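Local structure of putative TIM-barrel metal-dependent hydrolase (Mycobacterium avium subsp. paratuberculosis S397, 4DZI) at residues M272-H284 and F317-V329. The protein is a putative amidohydrolase with a TIM-barrel fold that binds two cadmium ions in the crystal and probably carries out metal-dependent hydrolysis. Sequence-based numbering, arbitrary orientation.
Sequences MASMIVHGVFTRH and FPEDPVEQLRNNV
Q324 joins helix 321-328 to the short helix 280-283 by a single direct hydrogen bond, from Q324 NE2 to T282 OG1 at 2.9 Å. The N-H...O angle of 168° makes it nearly straight, and OG1 lies in the amide plane, where an amide N-H points. The other N-H of NE2 goes to E319 OE1, which it meets from above the carboxylate plane. With both donors engaged, the rotation of the amide is fixed, and OE1 turns toward the 272-277 helix end. There it passes I276 CG2 and takes a hydrogen bond from a water that also donates to I276 O and accepts from T282 N. The Q324 chain reaches this far because it is extended beyond CG (chi2 -180°).

Apolar groups pack beside this polar centre. I276 sends CG2 to P321 CB (3.5 Å) and CD1 to L325 CB (4.0 Å), while V277 CG1 meets F317 CZ. Over one face of the F281 ring lies N328 CB, 3.9 Å from the centroid and 25° off the normal, a CH-pi contact; V329 CG2 approaches F281 CZ obliquely. M272 CE and V329 CG1 meet tip to tip at 3.8 Å.

Further out, N328 ND2 is bound by the carbonyls of P285 and L287, which anchors the residue lying over F281. Helix 266-277 ends in a Schellman motif with G279 at C-prime, and R283 grips H278 O with NH1 and NH2, tying helix 280-283 back to the carbonyl just after the helix. Helix 298-312 borders the contact through M272, V277, F317 and L325. The contact thus joins the helices that precede the neighbouring parallel strands 289-292 and 329-331, its mostly buried apolar packing keyed by one amide whose donors and acceptor are all engaged.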
loop_
_atom_site.group_PDB
_atom_site.type_symbol
_atom_site.label_atom_id
_atom_site.label_comp_id
_atom_site.label_asym_id
_atom_site.label_seq_id
_atom_site.Cartn_x
_atom_site.Cartn_y
_atom_site.Cartn_z
ATOM N N MET C 272 -2.027 -7.655 -8.928
ATOM C CA MET C 272 -3.141 -8.583 -8.970
ATOM C C MET C 272 -4.462 -7.807 -9.001
ATOM O O MET C 272 -5.367 -8.207 -9.697
ATOM C CB MET C 272 -3.084 -9.568 -7.814
ATOM C CG MET C 272 -1.922 -10.561 -7.892
ATOM S SD MET C 272 -2.145 -11.559 -9.381
ATOM C CE MET C 272 -0.660 -12.573 -9.310
ATOM N N ALA C 273 -4.521 -6.666 -8.312
ATOM C CA ALA C 273 -5.702 -5.798 -8.439
ATOM C C ALA C 273 -5.901 -5.349 -9.877
ATOM O O ALA C 273 -7.036 -5.354 -10.394
ATOM C CB ALA C 273 -5.590 -4.595 -7.515
ATOM N N SER C 274 -4.833 -4.871 -10.512
ATOM C CA SER C 274 -4.912 -4.429 -11.888
ATOM C C SER C 274 -5.428 -5.537 -12.785
ATOM O O SER C 274 -6.329 -5.321 -13.601
ATOM C CB SER C 274 -3.530 -3.954 -12.333
ATOM O OG SER C 274 -3.523 -3.688 -13.722
ATOM N N MET C 275 -4.838 -6.731 -12.658
ATOM C CA MET C 275 -5.264 -7.870 -13.470
ATOM C C MET C 275 -6.730 -8.195 -13.264
ATOM O O MET C 275 -7.484 -8.397 -14.239
ATOM C CB MET C 275 -4.425 -9.116 -13.133
ATOM C CG MET C 275 -2.968 -8.961 -13.553
ATOM S SD MET C 275 -2.646 -9.125 -15.326
ATOM C CE MET C 275 -2.985 -10.859 -15.570
ATOM N N ILE C 276 -7.129 -8.291 -12.004
ATOM C CA ILE C 276 -8.469 -8.757 -11.690
ATOM C C ILE C 276 -9.515 -7.697 -11.962
ATOM O O ILE C 276 -10.495 -7.961 -12.689
ATOM C CB ILE C 276 -8.609 -9.248 -10.242
ATOM C CG1 ILE C 276 -7.733 -10.497 -10.028
ATOM C CG2 ILE C 276 -10.061 -9.618 -9.945
ATOM C CD1 ILE C 276 -7.490 -10.865 -8.580
ATOM N N VAL C 277 -9.332 -6.516 -11.368
ATOM C CA VAL C 277 -10.360 -5.451 -11.468
ATOM C C VAL C 277 -10.599 -5.026 -12.905
ATOM O O VAL C 277 -11.743 -4.775 -13.299
ATOM C CB VAL C 277 -9.980 -4.236 -10.584
ATOM C CG1 VAL C 277 -10.887 -3.043 -10.875
ATOM C CG2 VAL C 277 -10.031 -4.633 -9.115
ATOM N N HIS C 278 -9.548 -4.985 -13.699
ATOM C CA HIS C 278 -9.683 -4.577 -15.069
ATOM C C HIS C 278 -10.020 -5.722 -16.007
ATOM O O HIS C 278 -9.911 -5.595 -17.173
ATOM C CB HIS C 278 -8.500 -3.753 -15.560
ATOM C CG HIS C 278 -8.493 -2.343 -15.055
ATOM N ND1 HIS C 278 -7.370 -1.561 -15.062
ATOM C CD2 HIS C 278 -9.474 -1.576 -14.531
ATOM C CE1 HIS C 278 -7.657 -0.372 -14.582
ATOM N NE2 HIS C 278 -8.926 -0.355 -14.242
ATOM N N GLY C 279 -10.429 -6.830 -15.435
ATOM C CA GLY C 279 -11.079 -7.902 -16.199
ATOM C C GLY C 279 -10.187 -8.797 -17.043
ATOM O O GLY C 279 -10.630 -9.370 -18.027
ATOM N N VAL C 280 -8.909 -8.926 -16.688
ATOM C CA VAL C 280 -8.078 -9.822 -17.477
ATOM C C VAL C 280 -8.573 -11.269 -17.421
ATOM O O VAL C 280 -8.567 -11.952 -18.442
ATOM C CB VAL C 280 -6.605 -9.753 -17.050
ATOM C CG1 VAL C 280 -5.798 -10.816 -17.824
ATOM C CG2 VAL C 280 -6.081 -8.350 -17.336
ATOM N N PHE C 281 -8.945 -11.760 -16.244
ATOM C CA PHE C 281 -9.443 -13.127 -16.126
ATOM C C PHE C 281 -10.892 -13.250 -16.617
ATOM O O PHE C 281 -11.344 -14.337 -16.981
ATOM C CB PHE C 281 -9.286 -13.657 -14.713
ATOM C CG PHE C 281 -7.854 -13.636 -14.239
ATOM C CD1 PHE C 281 -6.902 -14.447 -14.850
ATOM C CD2 PHE C 281 -7.471 -12.806 -13.203
ATOM C CE1 PHE C 281 -5.572 -14.421 -14.417
ATOM C CE2 PHE C 281 -6.154 -12.774 -12.766
ATOM C CZ PHE C 281 -5.204 -13.589 -13.374
ATOM N N THR C 282 -11.615 -12.129 -16.629
ATOM C CA THR C 282 -12.961 -12.122 -17.217
ATOM C C THR C 282 -12.835 -12.350 -18.718
ATOM O O THR C 282 -13.521 -13.209 -19.275
ATOM C CB THR C 282 -13.649 -10.789 -16.938
ATOM O OG1 THR C 282 -13.780 -10.623 -15.524
ATOM C CG2 THR C 282 -15.049 -10.735 -17.641
ATOM N N ARG C 283 -11.944 -11.623 -19.373
ATOM C CA ARG C 283 -11.782 -11.746 -20.826
ATOM C C ARG C 283 -11.015 -12.996 -21.224
ATOM O O ARG C 283 -11.171 -13.508 -22.355
ATOM C CB ARG C 283 -11.116 -10.504 -21.421
ATOM C CG ARG C 283 -11.988 -9.254 -21.311
ATOM C CD ARG C 283 -11.362 -8.054 -21.978
ATOM N NE ARG C 283 -10.122 -7.634 -21.306
ATOM C CZ ARG C 283 -10.058 -6.890 -20.205
ATOM N NH1 ARG C 283 -11.165 -6.490 -19.579
ATOM N NH2 ARG C 283 -8.861 -6.576 -19.705
ATOM N N HIS C 284 -10.186 -13.481 -20.302
ATOM C CA HIS C 284 -9.316 -14.625 -20.567
ATOM C C HIS C 284 -9.389 -15.634 -19.450
ATOM O O HIS C 284 -8.464 -15.763 -18.641
ATOM C CB HIS C 284 -7.880 -14.134 -20.776
ATOM C CG HIS C 284 -7.787 -12.967 -21.728
ATOM N ND1 HIS C 284 -7.823 -13.124 -23.076
ATOM C CD2 HIS C 284 -7.731 -11.597 -21.494
ATOM C CE1 HIS C 284 -7.756 -11.915 -23.669
ATOM N NE2 HIS C 284 -7.687 -10.980 -22.702
ATOM N N PHE C 317 -18.176 -5.717 -12.168
ATOM C CA PHE C 317 -17.862 -7.062 -11.725
ATOM C C PHE C 317 -18.933 -8.077 -12.155
ATOM O O PHE C 317 -19.651 -8.637 -11.323
ATOM C CB PHE C 317 -17.603 -7.067 -10.219
ATOM C CG PHE C 317 -16.378 -6.279 -9.828
ATOM C CD1 PHE C 317 -16.445 -4.909 -9.638
ATOM C CD2 PHE C 317 -15.144 -6.906 -9.711
ATOM C CE1 PHE C 317 -15.310 -4.183 -9.303
ATOM C CE2 PHE C 317 -14.011 -6.190 -9.379
ATOM C CZ PHE C 317 -14.086 -4.827 -9.171
ATOM N N PRO C 318 -18.985 -8.360 -13.465
ATOM C CA PRO C 318 -19.933 -9.381 -13.907
ATOM C C PRO C 318 -19.635 -10.739 -13.306
ATOM O O PRO C 318 -20.506 -11.599 -13.266
ATOM C CB PRO C 318 -19.731 -9.412 -15.429
ATOM C CG PRO C 318 -18.372 -8.805 -15.655
ATOM C CD PRO C 318 -18.281 -7.739 -14.594
ATOM N N GLU C 319 -18.387 -10.956 -12.886
ATOM C CA GLU C 319 -18.011 -12.181 -12.183
ATOM C C GLU C 319 -17.465 -11.846 -10.797
ATOM O O GLU C 319 -17.209 -10.683 -10.493
ATOM C CB GLU C 319 -16.972 -12.948 -12.994
ATOM C CG GLU C 319 -17.527 -13.529 -14.284
ATOM C CD GLU C 319 -16.449 -14.190 -15.107
ATOM O OE1 GLU C 319 -15.434 -14.605 -14.501
ATOM O OE2 GLU C 319 -16.605 -14.289 -16.345
ATOM N N ASP C 320 -17.302 -12.863 -9.963
ATOM C CA ASP C 320 -16.847 -12.699 -8.598
ATOM C C ASP C 320 -15.319 -12.606 -8.629
ATOM O O ASP C 320 -14.647 -13.582 -8.972
ATOM C CB ASP C 320 -17.315 -13.894 -7.781
ATOM C CG ASP C 320 -16.869 -13.840 -6.336
ATOM O OD1 ASP C 320 -15.929 -13.079 -6.001
ATOM O OD2 ASP C 320 -17.455 -14.578 -5.513
ATOM N N PRO C 321 -14.765 -11.426 -8.296
ATOM C CA PRO C 321 -13.309 -11.245 -8.451
ATOM C C PRO C 321 -12.488 -12.099 -7.450
ATOM O O PRO C 321 -11.312 -12.441 -7.719
ATOM C CB PRO C 321 -13.133 -9.723 -8.185
ATOM C CG PRO C 321 -14.236 -9.430 -7.179
ATOM C CD PRO C 321 -15.413 -10.208 -7.762
ATOM N N VAL C 322 -13.076 -12.446 -6.309
ATOM C CA VAL C 322 -12.404 -13.317 -5.358
ATOM C C VAL C 322 -12.301 -14.746 -5.900
ATOM O O VAL C 322 -11.300 -15.434 -5.693
ATOM C CB VAL C 322 -13.102 -13.327 -3.992
ATOM C CG1 VAL C 322 -12.414 -14.294 -3.058
ATOM C CG2 VAL C 322 -13.120 -11.907 -3.418
ATOM N N GLU C 323 -13.363 -15.211 -6.555
ATOM C CA GLU C 323 -13.310 -16.536 -7.156
ATOM C C GLU C 323 -12.302 -16.584 -8.312
ATOM O O GLU C 323 -11.673 -17.615 -8.539
ATOM C CB GLU C 323 -14.702 -16.990 -7.597
ATOM C CG GLU C 323 -15.598 -17.294 -6.395
ATOM C CD GLU C 323 -14.918 -18.196 -5.365
ATOM O OE1 GLU C 323 -14.519 -19.311 -5.756
ATOM O OE2 GLU C 323 -14.777 -17.807 -4.173
ATOM N N GLN C 324 -12.162 -15.476 -9.034
ATOM C CA GLN C 324 -11.129 -15.379 -10.073
ATOM C C GLN C 324 -9.770 -15.489 -9.441
ATOM O O GLN C 324 -8.920 -16.189 -9.960
ATOM C CB GLN C 324 -11.234 -14.087 -10.882
ATOM C CG GLN C 324 -12.479 -14.059 -11.773
ATOM C CD GLN C 324 -12.568 -12.784 -12.562
ATOM O OE1 GLN C 324 -12.036 -11.758 -12.145
ATOM N NE2 GLN C 324 -13.242 -12.832 -13.718
ATOM N N LEU C 325 -9.561 -14.815 -8.312
ATOM C CA LEU C 325 -8.271 -14.975 -7.600
ATOM C C LEU C 325 -8.003 -16.438 -7.239
ATOM O O LEU C 325 -6.894 -16.956 -7.456
ATOM C CB LEU C 325 -8.201 -14.086 -6.353
ATOM C CG LEU C 325 -6.984 -14.253 -5.438
ATOM C CD1 LEU C 325 -5.693 -13.773 -6.131
ATOM C CD2 LEU C 325 -7.237 -13.481 -4.136
ATOM N N ARG C 326 -9.015 -17.112 -6.693
ATOM C CA ARG C 326 -8.878 -18.487 -6.247
ATOM C C ARG C 326 -8.741 -19.462 -7.404
ATOM O O ARG C 326 -8.108 -20.515 -7.258
ATOM C CB ARG C 326 -10.078 -18.916 -5.406
ATOM C CG ARG C 326 -10.186 -18.080 -4.161
ATOM C CD ARG C 326 -11.436 -18.401 -3.324
ATOM N NE ARG C 326 -11.151 -18.028 -1.944
ATOM C CZ ARG C 326 -12.029 -17.518 -1.090
ATOM N NH1 ARG C 326 -13.289 -17.321 -1.481
ATOM N NH2 ARG C 326 -11.631 -17.200 0.150
ATOM N N ASN C 327 -9.355 -19.141 -8.536
ATOM C CA ASN C 327 -9.339 -20.051 -9.676
ATOM C C ASN C 327 -8.114 -19.915 -10.573
ATOM O O ASN C 327 -7.601 -20.921 -11.054
ATOM C CB ASN C 327 -10.560 -19.820 -10.559
ATOM C CG ASN C 327 -10.698 -20.870 -11.644
ATOM O OD1 ASN C 327 -10.985 -22.035 -11.355
ATOM N ND2 ASN C 327 -10.504 -20.467 -12.897
ATOM N N ASN C 328 -7.649 -18.684 -10.794
ATOM C CA ASN C 328 -6.650 -18.445 -11.825
ATOM C C ASN C 328 -5.228 -18.191 -11.337
ATOM O O ASN C 328 -4.337 -18.053 -12.160
ATOM C CB ASN C 328 -7.078 -17.288 -12.715
ATOM C CG ASN C 328 -8.337 -17.601 -13.493
ATOM O OD1 ASN C 328 -9.433 -17.661 -12.917
ATOM N ND2 ASN C 328 -8.194 -17.800 -14.808
ATOM N N VAL C 329 -5.037 -18.072 -10.020
ATOM C CA VAL C 329 -3.761 -17.586 -9.468
ATOM C C VAL C 329 -3.178 -18.589 -8.473
ATOM O O VAL C 329 -3.821 -19.033 -7.521
ATOM C CB VAL C 329 -3.907 -16.200 -8.789
ATOM C CG1 VAL C 329 -2.571 -15.670 -8.240
ATOM C CG2 VAL C 329 -4.545 -15.201 -9.769
HETATM O O HOH W 1 -10.503 -10.346 -14.162
HETATM O O HOH W 2 -13.521 -9.328 -11.686
HETATM O O HOH W 3 -13.202 -15.753 -15.349
HETATM O O HOH W 4 -15.163 -15.274 -18.044
#